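Local coordinates for protein catalase (Pseudomonas syringae, PDB 1M7S) that decomposes hydrogen peroxide into water and oxygen with a heme cofactor, protecting the cell from peroxide damage, at residues 130-135 against 275-280; 192-197 against 322-327; 271-276 against 318-323. All coordinates share one frame; numbering follows the deposited sequence.

How the interactions relate
The three contacts form one cluster where loops and strands of the beta barrel meet helix 323-339, forming part of the heme pocket. The centres of interactions 1 and 2 lie about 8 Å apart, those of interactions 1 and 3 about 7 Å, and those of interactions 2 and 3 about 4 Å. Along the chain the order is 130-135, 192-197, 271-280, 318-327. Interactions 1 and 3 share Ala275 and Thr276 on the loop between strands 252-260 and 284-295. Asp322 and Arg323 join interactions 2 and 3 where strand 317-319 gives way to helix 323-339. Strands 196-199 and 317-319 are neighbours in the sheet. Loops distant in sequence thus converge at the start of a helix that borders the heme, and all three contacts reach the second subunit.

Interaction 1. Residues 130-135 against 275-280; sequences FIRDAI and ATKIWP
Ala275 and Thr276 press their side chains against the backbone of Phe130 and Ile131. This is a buried loop-to-loop contact of the catalase fold, joining the loop that follows barrel strand 117-124 to the one between strands 252-260 and 284-295. Ala275 comes first: its methyl CB lies 4.1 Å from Ile131 O, and a side chain this small lets the two backbones come close here. Its backbone N donates to a water at 2.9 Å, and the same water lies 2.8 Å from Arg132 O, so the water bridges the two loops, beside a direct backbone hydrogen bond between Ala275 and Phe129. At Thr276 the two branches divide the work. The methyl CG2 turns to the backbone, 3.9 Å from Ile131 O, a buried carbonyl that finds no hydrogen-bonding partner. The hydroxyl, set between backbone N and carbonyl carbon (chi1 68°), is bonded to Asp274 and lies obliquely beside the Arg132 guanidinium. A beta-branched residue with one polar arm suits such a boundary. Lys277 follows, its chain bent at chi2 and chi4, which brings NZ back to a weak 3.2 Å bond with Thr276 OG1. The ammonium also forms a salt bridge with Asp274 OD1 and a bond to the backbone O of Glu409. Arg132 NH1 shares Asp274 OD1, and Arg132 NH2 has a second salt bridge to Glu409, which probably offsets the like charge of the two cations. Lys277 NZ meets the guanidinium at its edge, near its plane, 4.0 Å from Arg132 NH1.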
loop_
_atom_site.group_PDB
_atom_site.type_symbol
_atom_site.label_atom_id
_atom_site.label_comp_id
_atom_site.label_asym_id
_atom_site.label_seq_id
_atom_site.Cartn_x
_atom_site.Cartn_y
_atom_site.Cartn_z
ATOM N N PHE A 130 -20.717 -24.733 4.678
ATOM C CA PHE A 130 -21.617 -24.877 3.547
ATOM C C PHE A 130 -20.956 -25.564 2.374
ATOM O O PHE A 130 -21.711 -26.087 1.528
ATOM C CB PHE A 130 -22.102 -23.487 3.104
ATOM C CG PHE A 130 -22.611 -22.648 4.258
ATOM C CD1 PHE A 130 -21.789 -21.742 4.912
ATOM C CD2 PHE A 130 -23.953 -22.693 4.581
ATOM C CE1 PHE A 130 -22.287 -20.961 5.947
ATOM C CE2 PHE A 130 -24.473 -21.903 5.593
ATOM C CZ PHE A 130 -23.638 -21.047 6.291
ATOM N N ILE A 131 -19.628 -25.414 2.235
ATOM C CA ILE A 131 -19.019 -25.995 1.031
ATOM C C ILE A 131 -17.871 -26.925 1.427
ATOM O O ILE A 131 -17.543 -26.874 2.610
ATOM C CB ILE A 131 -18.463 -24.900 0.096
ATOM C CG1 ILE A 131 -17.567 -23.956 0.881
ATOM C CG2 ILE A 131 -19.616 -24.200 -0.612
ATOM C CD1 ILE A 131 -16.771 -22.949 0.020
ATOM N N ARG A 132 -17.370 -27.745 0.492
ATOM C CA ARG A 132 -16.314 -28.661 0.952
ATOM C C ARG A 132 -15.004 -28.509 0.226
ATOM O O ARG A 132 -14.130 -29.385 0.430
ATOM C CB ARG A 132 -16.871 -30.104 0.806
ATOM C CG ARG A 132 -17.324 -30.409 -0.614
ATOM C CD ARG A 132 -17.650 -31.871 -0.792
ATOM N NE ARG A 132 -18.638 -32.479 0.085
ATOM C CZ ARG A 132 -19.787 -32.966 -0.395
ATOM N NH1 ARG A 132 -20.593 -33.611 0.444
ATOM N NH2 ARG A 132 -20.104 -32.771 -1.691
ATOM N N ASP A 133 -14.904 -27.514 -0.688
ATOM C CA ASP A 133 -13.642 -27.337 -1.402
ATOM C C ASP A 133 -13.368 -25.850 -1.434
ATOM O O ASP A 133 -14.285 -25.117 -1.801
ATOM C CB ASP A 133 -13.665 -27.981 -2.808
ATOM C CG ASP A 133 -12.323 -27.995 -3.498
ATOM O OD1 ASP A 133 -11.645 -26.926 -3.533
ATOM O OD2 ASP A 133 -11.853 -29.044 -4.068
ATOM N N ALA A 134 -12.202 -25.389 -1.054
ATOM C CA ALA A 134 -11.866 -23.962 -1.007
ATOM C C ALA A 134 -11.886 -23.272 -2.348
ATOM O O ALA A 134 -12.096 -22.046 -2.362
ATOM C CB ALA A 134 -10.509 -23.767 -0.328
ATOM N N ILE A 135 -11.804 -24.002 -3.482
ATOM C CA ILE A 135 -11.960 -23.286 -4.757
ATOM C C ILE A 135 -13.331 -22.616 -4.853
ATOM O O ILE A 135 -13.492 -21.662 -5.634
ATOM C CB ILE A 135 -11.629 -24.277 -5.901
ATOM C CG1 ILE A 135 -11.208 -23.540 -7.180
ATOM C CG2 ILE A 135 -12.792 -25.239 -6.180
ATOM C CD1 ILE A 135 -10.475 -24.496 -8.116
ATOM N N ALA A 275 -15.877 -31.243 5.126
ATOM C CA ALA A 275 -16.243 -30.171 6.052
ATOM C C ALA A 275 -17.724 -29.944 6.269
ATOM O O ALA A 275 -18.158 -29.179 7.158
ATOM C CB ALA A 275 -15.544 -28.895 5.570
ATOM N N THR A 276 -18.609 -30.545 5.439
ATOM C CA THR A 276 -20.029 -30.503 5.649
ATOM C C THR A 276 -20.538 -31.603 6.571
ATOM O O THR A 276 -21.742 -31.679 6.828
ATOM C CB THR A 276 -20.799 -30.597 4.300
ATOM O OG1 THR A 276 -20.667 -31.897 3.673
ATOM C CG2 THR A 276 -20.326 -29.448 3.445
ATOM N N LYS A 277 -19.627 -32.312 7.293
ATOM C CA LYS A 277 -20.067 -33.387 8.138
ATOM C C LYS A 277 -19.538 -33.336 9.566
ATOM O O LYS A 277 -18.392 -32.951 9.815
ATOM C CB LYS A 277 -19.481 -34.738 7.545
ATOM C CG LYS A 277 -19.992 -35.118 6.157
ATOM C CD LYS A 277 -21.469 -35.537 6.197
ATOM C CE LYS A 277 -21.920 -36.019 4.817
ATOM N NZ LYS A 277 -22.043 -34.776 3.960
ATOM N N ILE A 278 -20.406 -33.765 10.477
ATOM C CA ILE A 278 -19.963 -33.985 11.861
ATOM C C ILE A 278 -19.611 -35.489 11.953
ATOM O O ILE A 278 -19.882 -36.219 11.006
ATOM C CB ILE A 278 -21.042 -33.669 12.895
ATOM C CG1 ILE A 278 -22.298 -34.539 12.752
ATOM C CG2 ILE A 278 -21.459 -32.195 12.799
ATOM C CD1 ILE A 278 -23.112 -34.565 14.050
ATOM N N TRP A 279 -19.039 -35.940 13.048
ATOM C CA TRP A 279 -18.788 -37.383 13.221
ATOM C C TRP A 279 -19.733 -37.826 14.358
ATOM O O TRP A 279 -19.415 -37.609 15.526
ATOM C CB TRP A 279 -17.350 -37.605 13.646
ATOM C CG TRP A 279 -16.268 -37.242 12.681
ATOM C CD1 TRP A 279 -16.379 -36.948 11.342
ATOM C CD2 TRP A 279 -14.864 -37.260 12.965
ATOM N NE1 TRP A 279 -15.139 -36.733 10.794
ATOM C CE2 TRP A 279 -14.189 -36.926 11.786
ATOM C CE3 TRP A 279 -14.127 -37.497 14.143
ATOM C CZ2 TRP A 279 -12.812 -36.801 11.711
ATOM C CZ3 TRP A 279 -12.741 -37.404 14.052
ATOM C CH2 TRP A 279 -12.089 -37.046 12.873
ATOM N N PRO A 280 -20.894 -38.327 13.995
ATOM C CA PRO A 280 -21.975 -38.563 14.921
ATOM C C PRO A 280 -21.688 -39.526 16.055
ATOM O O PRO A 280 -22.164 -39.235 17.162
ATOM C CB PRO A 280 -23.190 -39.100 14.125
ATOM C CG PRO A 280 -22.750 -38.935 12.700
ATOM C CD PRO A 280 -21.279 -38.572 12.609
HETATM O O HOH W 1 -14.039 -30.564 2.923
#

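Interaction 2. Residues 192-197 against 322-327; sequences GVHAYK and DRLLQG. With HEM (protoporphyrin IX containing Fe), chain E.
His194, shortly before Tyr196 in sequence, reaches to Asp322, the N-cap of helix 323-339. Its CB lies 3.6 Å from Asp322 OD2 and also touches Leu325 CD2. With CG anti to the carbonyl carbon (chi1 -43°), the ring extends over the first turn of the helix. Leu325 CB sits over the centre of one face in a CH-pi contact, 3.7 Å from the centroid of the His194 ring, while Leu325 CD1 meets ring atom CD2. At the edge, His194 ND1 donates to Asp322 OD2 (2.8 Å, 157°). The bond lies near the ring plane but enters from above the carboxylate, whose plane stands 84° from the ring. Asp322 OD1 caps Leu324 N and Leu325 N, while Asp322 OD2 also accepts from a water at 2.6 Å. Farther out, His194 CE1 packs on Leu324 CD2 at 3.9 Å. At the tip, His194 NE2 lies 3.4 Å from the heme vinyl carbon CBB and is hydrogen-bonded to Arg328. With one nitrogen donating to Asp322, imidazole can accept at the other. This Asp-His-Arg chain, near the probable axial ligand Tyr332, is consistent with the proximal heme network of catalases.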
loop_
_atom_site.group_PDB
_atom_site.type_symbol
_atom_site.label_atom_id
_atom_site.label_comp_id
_atom_site.label_asym_id
_atom_site.label_seq_id
_atom_site.Cartn_x
_atom_site.Cartn_y
_atom_site.Cartn_z
ATOM N N GLY A 192 -13.698 -26.621 15.468
ATOM C CA GLY A 192 -12.651 -26.471 14.473
ATOM C C GLY A 192 -13.185 -26.722 13.072
ATOM O O GLY A 192 -12.573 -26.230 12.117
ATOM N N VAL A 193 -14.313 -27.399 12.980
ATOM C CA VAL A 193 -14.968 -27.866 11.774
ATOM C C VAL A 193 -14.200 -29.021 11.131
ATOM O O VAL A 193 -14.724 -30.153 11.103
ATOM C CB VAL A 193 -15.272 -26.765 10.762
ATOM C CG1 VAL A 193 -16.006 -27.323 9.572
ATOM C CG2 VAL A 193 -16.176 -25.705 11.444
ATOM N N HIS A 194 -13.001 -28.785 10.665
ATOM C CA HIS A 194 -12.219 -29.826 10.019
ATOM C C HIS A 194 -11.592 -30.791 11.019
ATOM O O HIS A 194 -11.327 -30.397 12.141
ATOM C CB HIS A 194 -10.975 -29.178 9.358
ATOM C CG HIS A 194 -11.269 -27.914 8.633
ATOM N ND1 HIS A 194 -12.029 -27.938 7.485
ATOM C CD2 HIS A 194 -10.961 -26.608 8.893
ATOM C CE1 HIS A 194 -12.165 -26.686 7.043
ATOM N NE2 HIS A 194 -11.523 -25.887 7.861
ATOM N N ALA A 195 -11.225 -31.965 10.516
ATOM C CA ALA A 195 -10.342 -32.845 11.259
ATOM C C ALA A 195 -8.934 -32.244 11.007
ATOM O O ALA A 195 -8.615 -31.816 9.891
ATOM C CB ALA A 195 -10.301 -34.226 10.596
ATOM N N TYR A 196 -8.146 -32.134 12.084
ATOM C CA TYR A 196 -6.777 -31.711 12.043
ATOM C C TYR A 196 -5.953 -33.026 12.260
ATOM O O TYR A 196 -6.535 -33.993 12.725
ATOM C CB TYR A 196 -6.399 -30.745 13.165
ATOM C CG TYR A 196 -6.836 -29.336 12.782
ATOM C CD1 TYR A 196 -8.169 -28.984 12.885
ATOM C CD2 TYR A 196 -5.933 -28.402 12.292
ATOM C CE1 TYR A 196 -8.611 -27.714 12.510
ATOM C CE2 TYR A 196 -6.355 -27.112 11.945
ATOM C CZ TYR A 196 -7.691 -26.804 12.044
ATOM O OH TYR A 196 -8.164 -25.551 11.682
ATOM N N LYS A 197 -4.718 -32.979 11.844
ATOM C CA LYS A 197 -3.890 -34.184 11.980
ATOM C C LYS A 197 -2.925 -33.924 13.130
ATOM O O LYS A 197 -2.103 -32.997 13.058
ATOM C CB LYS A 197 -3.207 -34.443 10.645
ATOM C CG LYS A 197 -2.125 -35.446 10.485
ATOM C CD LYS A 197 -1.278 -35.364 9.212
ATOM C CE LYS A 197 -2.094 -35.335 7.921
ATOM N NZ LYS A 197 -1.181 -35.681 6.766
ATOM N N ASP A 322 -8.583 -32.432 4.266
ATOM C CA ASP A 322 -9.895 -31.840 4.034
ATOM C C ASP A 322 -9.631 -30.737 3.015
ATOM O O ASP A 322 -8.815 -29.832 3.262
ATOM C CB ASP A 322 -10.406 -31.268 5.363
ATOM C CG ASP A 322 -11.614 -30.384 5.358
ATOM O OD1 ASP A 322 -11.819 -29.610 4.393
ATOM O OD2 ASP A 322 -12.408 -30.464 6.343
ATOM N N ARG A 323 -10.320 -30.796 1.880
ATOM C CA ARG A 323 -10.052 -29.842 0.835
ATOM C C ARG A 323 -10.436 -28.393 1.075
ATOM O O ARG A 323 -9.852 -27.524 0.404
ATOM C CB ARG A 323 -10.789 -30.321 -0.449
ATOM C CG ARG A 323 -10.081 -31.592 -0.899
ATOM C CD ARG A 323 -10.786 -32.096 -2.166
ATOM N NE ARG A 323 -10.357 -33.474 -2.460
ATOM C CZ ARG A 323 -10.926 -34.170 -3.477
ATOM N NH1 ARG A 323 -11.854 -33.646 -4.242
ATOM N NH2 ARG A 323 -10.455 -35.388 -3.708
ATOM N N LEU A 324 -11.287 -28.105 2.020
ATOM C CA LEU A 324 -11.615 -26.747 2.396
ATOM C C LEU A 324 -10.471 -26.207 3.259
ATOM O O LEU A 324 -9.999 -25.062 3.115
ATOM C CB LEU A 324 -12.931 -26.799 3.214
ATOM C CG LEU A 324 -13.583 -25.430 3.402
ATOM C CD1 LEU A 324 -14.001 -24.853 2.059
ATOM C CD2 LEU A 324 -14.761 -25.580 4.353
ATOM N N LEU A 325 -10.014 -27.087 4.189
ATOM C CA LEU A 325 -8.917 -26.674 5.066
ATOM C C LEU A 325 -7.630 -26.342 4.320
ATOM O O LEU A 325 -6.898 -25.389 4.665
ATOM C CB LEU A 325 -8.541 -27.739 6.094
ATOM C CG LEU A 325 -7.376 -27.417 7.063
ATOM C CD1 LEU A 325 -7.489 -26.103 7.825
ATOM C CD2 LEU A 325 -7.271 -28.603 8.045
ATOM N N GLN A 326 -7.264 -27.174 3.348
ATOM C CA GLN A 326 -6.093 -26.990 2.527
ATOM C C GLN A 326 -6.040 -25.563 1.974
ATOM O O GLN A 326 -4.999 -24.893 2.019
ATOM C CB GLN A 326 -6.071 -28.029 1.394
ATOM C CG GLN A 326 -5.876 -29.487 1.900
ATOM C CD GLN A 326 -4.377 -29.708 2.073
ATOM O OE1 GLN A 326 -3.600 -29.408 1.190
ATOM N NE2 GLN A 326 -3.934 -30.245 3.228
ATOM N N GLY A 327 -7.147 -25.082 1.403
ATOM C CA GLY A 327 -7.193 -23.679 0.939
ATOM C C GLY A 327 -6.980 -22.659 2.042
ATOM O O GLY A 327 -6.349 -21.592 1.811
HETATM C CHA HEM E . -11.545 -15.146 8.451
HETATM C CHB HEM E . -13.523 -19.224 10.149
HETATM C CHC HEM E . -13.542 -21.062 5.679
HETATM C CHD HEM E . -10.689 -17.415 4.194
HETATM C C1A HEM E . -12.092 -16.096 9.282
HETATM C C2A HEM E . -12.331 -15.903 10.732
HETATM C C3A HEM E . -12.876 -17.026 11.197
HETATM C C4A HEM E . -13.017 -17.939 10.076
HETATM C CMA HEM E . -13.290 -17.376 12.633
HETATM C CAA HEM E . -11.950 -14.600 11.455
HETATM C CBA HEM E . -10.617 -14.677 12.273
HETATM C CGA HEM E . -10.473 -13.373 13.103
HETATM O O1A HEM E . -9.525 -12.648 12.711
HETATM O O2A HEM E . -11.290 -13.304 14.042
HETATM C C1B HEM E . -13.675 -20.093 9.103
HETATM C C2B HEM E . -14.144 -21.469 9.200
HETATM C C3B HEM E . -14.163 -21.976 7.949
HETATM C C4B HEM E . -13.696 -20.946 7.061
HETATM C CMB HEM E . -14.553 -22.134 10.521
HETATM C CAB HEM E . -14.589 -23.348 7.428
HETATM C CBB HEM E . -14.558 -24.450 8.152
HETATM C C1C HEM E . -12.685 -20.288 4.939
HETATM C C2C HEM E . -12.132 -20.657 3.657
HETATM C C3C HEM E . -11.323 -19.667 3.257
HETATM C C4C HEM E . -11.396 -18.628 4.262
HETATM C CMC HEM E . -12.368 -22.000 2.915
HETATM C CAC HEM E . -10.461 -19.522 1.988
HETATM C CBC HEM E . -9.780 -20.538 1.427
HETATM C C1D HEM E . -10.750 -16.459 5.215
HETATM C C2D HEM E . -10.116 -15.152 5.148
HETATM C C3D HEM E . -10.343 -14.528 6.306
HETATM C C4D HEM E . -11.126 -15.420 7.133
HETATM C CMD HEM E . -9.355 -14.675 3.899
HETATM C CAD HEM E . -9.871 -13.112 6.747
HETATM C CBD HEM E . -8.559 -13.255 7.601
HETATM C CGD HEM E . -7.891 -11.931 7.922
HETATM O O1D HEM E . -7.140 -11.923 8.959
HETATM O O2D HEM E . -8.028 -10.908 7.207
HETATM N NA HEM E . -12.573 -17.325 8.929
HETATM N NB HEM E . -13.384 -19.800 7.785
HETATM N NC HEM E . -12.245 -19.027 5.278
HETATM N ND HEM E . -11.313 -16.602 6.467
HETATM FE FE HEM E . -12.317 -18.215 7.124
HETATM O O HOH W 2 -12.653 -32.474 7.971
HETATM O O HOH W 3 -14.760 -17.850 6.633
#

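Interaction 3. Residues 271-276 against 318-323; sequences DPLDAT and EPSEDR
Leu273 packs against the turn that leads from strand 317-319 into helix 323-339, and it gives most of the packing. Leu273 CB rests 4.1 Å from Asp322 CA. The Leu273 side chain lies alongside that of Glu321, with Leu273 CD1 4.0 Å from Glu321 OE1, part of a carboxylate held by Lys197 and Tyr207. Ala275 CB lies 3.6 Å from Asp322 OD2, a methyl small enough to sit beside the carboxylate. Among polar contacts, Asp322 makes a bent CA-H...O contact with Leu273 O (131° at the hydrogen, CA to O 3.4 Å). Two waters complete the joint: one donates to Leu273 O and accepts from Arg323 N, both at 3.0 Å; the other accepts from Ala275 N and lies 2.8 Å from Asp322 OD1. Bonds within each loop fix its shape. Asp271 OD2 takes Leu273 N in an Asx turn that overlaps a type I turn. Thr276 N and OG1 reach Asp274 OD2 from the same face. Ser320 OG, also bonded to Ala195 O, accepts from Asp322 N at 3.3 Å. Short polar side chains thus shape the two loops, two Asx turns in 271-276 and an ST turn at Ser320, so that the loop between barrel strands packs against the capped start of helix 323-339.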
loop_
_atom_site.group_PDB
_atom_site.type_symbol
_atom_site.label_atom_id
_atom_site.label_comp_id
_atom_site.label_asym_id
_atom_site.label_seq_id
_atom_site.Cartn_x
_atom_site.Cartn_y
_atom_site.Cartn_z
ATOM N N ASP A 271 -17.555 -39.115 3.980
ATOM C CA ASP A 271 -16.091 -38.923 4.050
ATOM C C ASP A 271 -15.846 -38.145 5.335
ATOM O O ASP A 271 -16.344 -37.020 5.517
ATOM C CB ASP A 271 -15.668 -38.075 2.840
ATOM C CG ASP A 271 -14.153 -38.003 2.740
ATOM O OD1 ASP A 271 -13.647 -38.120 1.600
ATOM O OD2 ASP A 271 -13.368 -37.918 3.707
ATOM N N PRO A 272 -15.068 -38.664 6.273
ATOM C CA PRO A 272 -14.757 -37.989 7.508
ATOM C C PRO A 272 -13.991 -36.690 7.296
ATOM O O PRO A 272 -14.014 -35.903 8.243
ATOM C CB PRO A 272 -13.938 -38.959 8.407
ATOM C CG PRO A 272 -14.350 -40.270 7.759
ATOM C CD PRO A 272 -14.502 -40.015 6.240
ATOM N N LEU A 273 -13.328 -36.486 6.151
ATOM C CA LEU A 273 -12.654 -35.202 5.936
ATOM C C LEU A 273 -13.486 -34.256 5.072
ATOM O O LEU A 273 -12.982 -33.256 4.549
ATOM C CB LEU A 273 -11.298 -35.471 5.301
ATOM C CG LEU A 273 -10.369 -36.428 6.097
ATOM C CD1 LEU A 273 -9.070 -36.551 5.332
ATOM C CD2 LEU A 273 -10.193 -35.959 7.528
ATOM N N ASP A 274 -14.794 -34.486 5.033
ATOM C CA ASP A 274 -15.732 -33.588 4.347
ATOM C C ASP A 274 -16.220 -32.527 5.355
ATOM O O ASP A 274 -16.775 -32.848 6.417
ATOM C CB ASP A 274 -16.919 -34.414 3.863
ATOM C CG ASP A 274 -18.067 -33.694 3.247
ATOM O OD1 ASP A 274 -19.047 -34.399 2.866
ATOM O OD2 ASP A 274 -17.962 -32.445 3.181
ATOM N N ALA A 275 -15.877 -31.243 5.126
ATOM C CA ALA A 275 -16.243 -30.171 6.052
ATOM C C ALA A 275 -17.724 -29.944 6.269
ATOM O O ALA A 275 -18.158 -29.179 7.158
ATOM C CB ALA A 275 -15.544 -28.895 5.570
ATOM N N THR A 276 -18.609 -30.545 5.439
ATOM C CA THR A 276 -20.029 -30.503 5.649
ATOM C C THR A 276 -20.538 -31.603 6.571
ATOM O O THR A 276 -21.742 -31.679 6.828
ATOM C CB THR A 276 -20.799 -30.597 4.300
ATOM O OG1 THR A 276 -20.667 -31.897 3.673
ATOM C CG2 THR A 276 -20.326 -29.448 3.445
ATOM N N GLU A 318 -0.912 -30.607 12.399
ATOM C CA GLU A 318 -0.787 -30.320 10.955
ATOM C C GLU A 318 -2.229 -30.304 10.402
ATOM O O GLU A 318 -3.162 -30.870 10.964
ATOM C CB GLU A 318 -0.004 -31.441 10.261
ATOM C CG GLU A 318 1.446 -31.686 10.595
ATOM C CD GLU A 318 2.214 -32.754 9.862
ATOM O OE1 GLU A 318 1.734 -33.390 8.883
ATOM O OE2 GLU A 318 3.391 -33.033 10.238
ATOM N N PRO A 319 -2.375 -29.751 9.219
ATOM C CA PRO A 319 -3.613 -29.810 8.452
ATOM C C PRO A 319 -3.881 -31.225 7.917
ATOM O O PRO A 319 -2.953 -31.990 7.616
ATOM C CB PRO A 319 -3.430 -28.857 7.267
ATOM C CG PRO A 319 -1.946 -28.796 7.134
ATOM C CD PRO A 319 -1.261 -29.147 8.453
ATOM N N SER A 320 -5.160 -31.596 7.909
ATOM C CA SER A 320 -5.556 -32.874 7.303
ATOM C C SER A 320 -5.769 -32.578 5.813
ATOM O O SER A 320 -5.607 -31.417 5.390
ATOM C CB SER A 320 -6.863 -33.351 7.936
ATOM O OG SER A 320 -7.874 -32.435 7.461
ATOM N N GLU A 321 -6.191 -33.561 5.026
ATOM C CA GLU A 321 -6.437 -33.424 3.611
ATOM C C GLU A 321 -7.832 -32.954 3.285
ATOM O O GLU A 321 -8.232 -32.955 2.106
ATOM C CB GLU A 321 -6.137 -34.776 2.882
ATOM C CG GLU A 321 -4.637 -35.154 3.009
ATOM C CD GLU A 321 -4.269 -35.601 4.420
ATOM O OE1 GLU A 321 -5.040 -36.250 5.187
ATOM O OE2 GLU A 321 -3.146 -35.255 4.892
ATOM N N ASP A 322 -8.583 -32.432 4.266
ATOM C CA ASP A 322 -9.895 -31.840 4.034
ATOM C C ASP A 322 -9.631 -30.737 3.015
ATOM O O ASP A 322 -8.815 -29.832 3.262
ATOM C CB ASP A 322 -10.406 -31.268 5.363
ATOM C CG ASP A 322 -11.614 -30.384 5.358
ATOM O OD1 ASP A 322 -11.819 -29.610 4.393
ATOM O OD2 ASP A 322 -12.408 -30.464 6.343
ATOM N N ARG A 323 -10.320 -30.796 1.880
ATOM C CA ARG A 323 -10.052 -29.842 0.835
ATOM C C ARG A 323 -10.436 -28.393 1.075
ATOM O O ARG A 323 -9.852 -27.524 0.404
ATOM C CB ARG A 323 -10.789 -30.321 -0.449
ATOM C CG ARG A 323 -10.081 -31.592 -0.899
ATOM C CD ARG A 323 -10.786 -32.096 -2.166
ATOM N NE ARG A 323 -10.357 -33.474 -2.460
ATOM C CZ ARG A 323 -10.926 -34.170 -3.477
ATOM N NH1 ARG A 323 -11.854 -33.646 -4.242
ATOM N NH2 ARG A 323 -10.455 -35.388 -3.708
HETATM O O HOH W 4 -12.409 -32.981 1.628
HETATM O O HOH W 1 -14.039 -30.564 2.923
#